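Local coordinates for protein endo-1,4-beta-xylanase (Pseudoalteromonas haloplanktis, PDB 1H12) that is a cold-adapted family 8 glycoside hydrolase that cuts the beta-1,4-linked backbone of xylan and probably acts on related beta-glucans, at residues Gly83-Ala86 against Ala87-Asn91. Numbering follows the deposited sequence.
Sequences GMTA and AVMLN
T85 and M89 meet one turn apart near the C-terminal end of helix 77-89. M89 sets CG beside its own backbone N, which brings CG to 3.3 Å from T85 O. The bend at chi2 (-54°) then turns the chain across the helix surface, and the extended chi3 brings CE to 4.4 Å from CG2 of T85. That methyl-methyl approach is the one place where two side chains of these segments come near each other. T85 OG1 turns instead to the carbonyl of S81, a turn earlier.

T85 O also accepts a hydrogen bond from M89 N (3.2 Å) and has V88 CG1 3.4 Å away. V88 holds CG1 between its backbone N and carbonyl carbon (chi1 69°), which lays the methyl over the carbonyl oxygens of T85 and M84. The i to i+4 bonds start well formed, with A87 N 3.0 Å from G83 O, and end bent: L90 N to A86 O has an N-H...O angle of 142°. A Schellman motif closes the helix, with N91 as C-prime residue, N91 N bonding V88 O and K92 N bonding A87 O.

M84 packs on F96, L99 and W100 of helix 93-107, A86 on M387 and L391 of helix 379-392, while M84, T85 and M89 touch F149, Y148 and F151 of helix 143-160. Chemically, then, backbone bonds hold these last two turns together, and mostly apolar side chains join neighbouring helices of the (alpha/alpha)6 barrel known for family 8.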
ATOM      1  N   GLY A  83       8.389  -1.193   2.898  1.00  6.93           N
ATOM      2  CA  GLY A  83       9.836  -1.212   2.715  1.00  7.27           C
ATOM      3  C   GLY A  83      10.357  -2.573   2.293  1.00  6.92           C
ATOM      4  O   GLY A  83      11.226  -2.669   1.435  1.00  7.44           O
ATOM      5  N   MET A  84       9.828  -3.637   2.893  1.00  7.08           N
ATOM      6  CA  MET A  84      10.188  -4.981   2.450  1.00  6.80           C
ATOM      7  C   MET A  84       9.798  -5.222   0.997  1.00  6.73           C
ATOM      8  O   MET A  84      10.535  -5.848   0.221  1.00  7.36           O
ATOM      9  CB  MET A  84       9.517  -6.032   3.349  1.00  6.90           C
ATOM     10  CG  MET A  84      10.170  -6.164   4.728  1.00  7.01           C
ATOM     11  SD  MET A  84       9.179  -7.084   5.901  1.00  7.53           S
ATOM     12  CE  MET A  84       8.974  -8.645   5.021  1.00  8.47           C
ATOM     13  N   THR A  85       8.625  -4.751   0.617  1.00  6.62           N
ATOM     14  CA  THR A  85       8.151  -4.906  -0.736  1.00  6.77           C
ATOM     15  C   THR A  85       9.088  -4.207  -1.725  1.00  6.86           C
ATOM     16  O   THR A  85       9.466  -4.757  -2.750  1.00  7.75           O
ATOM     17  CB  THR A  85       6.707  -4.431  -0.848  1.00  7.25           C
ATOM     18  OG1 THR A  85       5.882  -5.196   0.020  1.00  7.62           O
ATOM     19  CG2 THR A  85       6.171  -4.597  -2.252  1.00  8.52           C
ATOM     20  N   ALA A  86       9.469  -2.977  -1.401  1.00  7.43           N
ATOM     21  CA  ALA A  86      10.395  -2.278  -2.253  1.00  7.32           C
ATOM     22  C   ALA A  86      11.708  -3.015  -2.382  1.00  8.15           C
ATOM     23  O   ALA A  86      12.289  -3.138  -3.475  1.00  8.48           O
ATOM     24  CB  ALA A  86      10.623  -0.860  -1.714  1.00  8.66           C
ATOM     25  N   ALA A  87      12.227  -3.501  -1.254  1.00  7.51           N
ATOM     26  CA  ALA A  87      13.506  -4.211  -1.269  1.00  7.92           C
ATOM     27  C   ALA A  87      13.462  -5.445  -2.160  1.00  7.17           C
ATOM     28  O   ALA A  87      14.373  -5.691  -2.938  1.00  8.30           O
ATOM     29  CB  ALA A  87      13.894  -4.549   0.184  1.00  8.27           C
ATOM     30  N   VAL A  88      12.405  -6.279  -2.048  1.00  7.57           N
ATOM     31  CA  VAL A  88      12.390  -7.505  -2.850  1.00  7.61           C
ATOM     32  C   VAL A  88      12.301  -7.167  -4.329  1.00  7.56           C
ATOM     33  O   VAL A  88      12.901  -7.860  -5.157  1.00  8.26           O
ATOM     34  CB  VAL A  88      11.344  -8.517  -2.386  1.00  7.76           C
ATOM     35  CG1 VAL A  88       9.912  -8.096  -2.640  1.00  9.19           C
ATOM     36  CG2 VAL A  88      11.602  -9.880  -3.009  1.00  8.85           C
ATOM     37  N   MET A  89      11.587  -6.116  -4.704  1.00  7.98           N
ATOM     38  CA  MET A  89      11.479  -5.768  -6.115  1.00  7.79           C
ATOM     39  C   MET A  89      12.822  -5.368  -6.721  1.00  8.17           C
ATOM     40  O   MET A  89      13.032  -5.551  -7.928  1.00  9.11           O
ATOM     41  CB  MET A  89      10.466  -4.653  -6.335  1.00  8.49           C
ATOM     42  CG  MET A  89       9.015  -5.039  -5.996  1.00  8.50           C
ATOM     43  SD  MET A  89       8.486  -6.538  -6.858  1.00  8.51           S
ATOM     44  CE  MET A  89       7.055  -6.897  -5.886  1.00  9.69           C
ATOM     45  N   LEU A  90      13.712  -4.796  -5.920  1.00  8.26           N
ATOM     46  CA  LEU A  90      15.033  -4.366  -6.397  1.00  8.39           C
ATOM     47  C   LEU A  90      16.141  -5.319  -6.012  1.00  8.19           C
ATOM     48  O   LEU A  90      17.320  -5.023  -6.253  1.00  9.43           O
ATOM     49  CB  LEU A  90      15.300  -2.940  -5.950  1.00  9.12           C
ATOM     50  CG  LEU A  90      14.376  -1.884  -6.555  1.00  9.85           C
ATOM     51  CD1 LEU A  90      14.718  -0.535  -6.034  1.00 11.62           C
ATOM     52  CD2 LEU A  90      14.383  -1.866  -8.076  1.00 12.97           C
ATOM     53  N   ASN A  91      15.803  -6.475  -5.522  1.00  8.22           N
ATOM     54  CA  ASN A  91      16.807  -7.523  -5.208  1.00  8.18           C
ATOM     55  C   ASN A  91      17.726  -7.094  -4.057  1.00  8.51           C
ATOM     56  O   ASN A  91      18.907  -7.398  -4.055  1.00 10.72           O
ATOM     57  CB  ASN A  91      17.609  -7.967  -6.430  1.00  8.65           C
ATOM     58  CG  ASN A  91      17.696  -9.476  -6.566  1.00  8.87           C
ATOM     59  OD1 ASN A  91      16.921 -10.222  -5.976  1.00  9.85           O
ATOM     60  ND2 ASN A  91      18.669  -9.918  -7.386  1.00 10.29           N
TER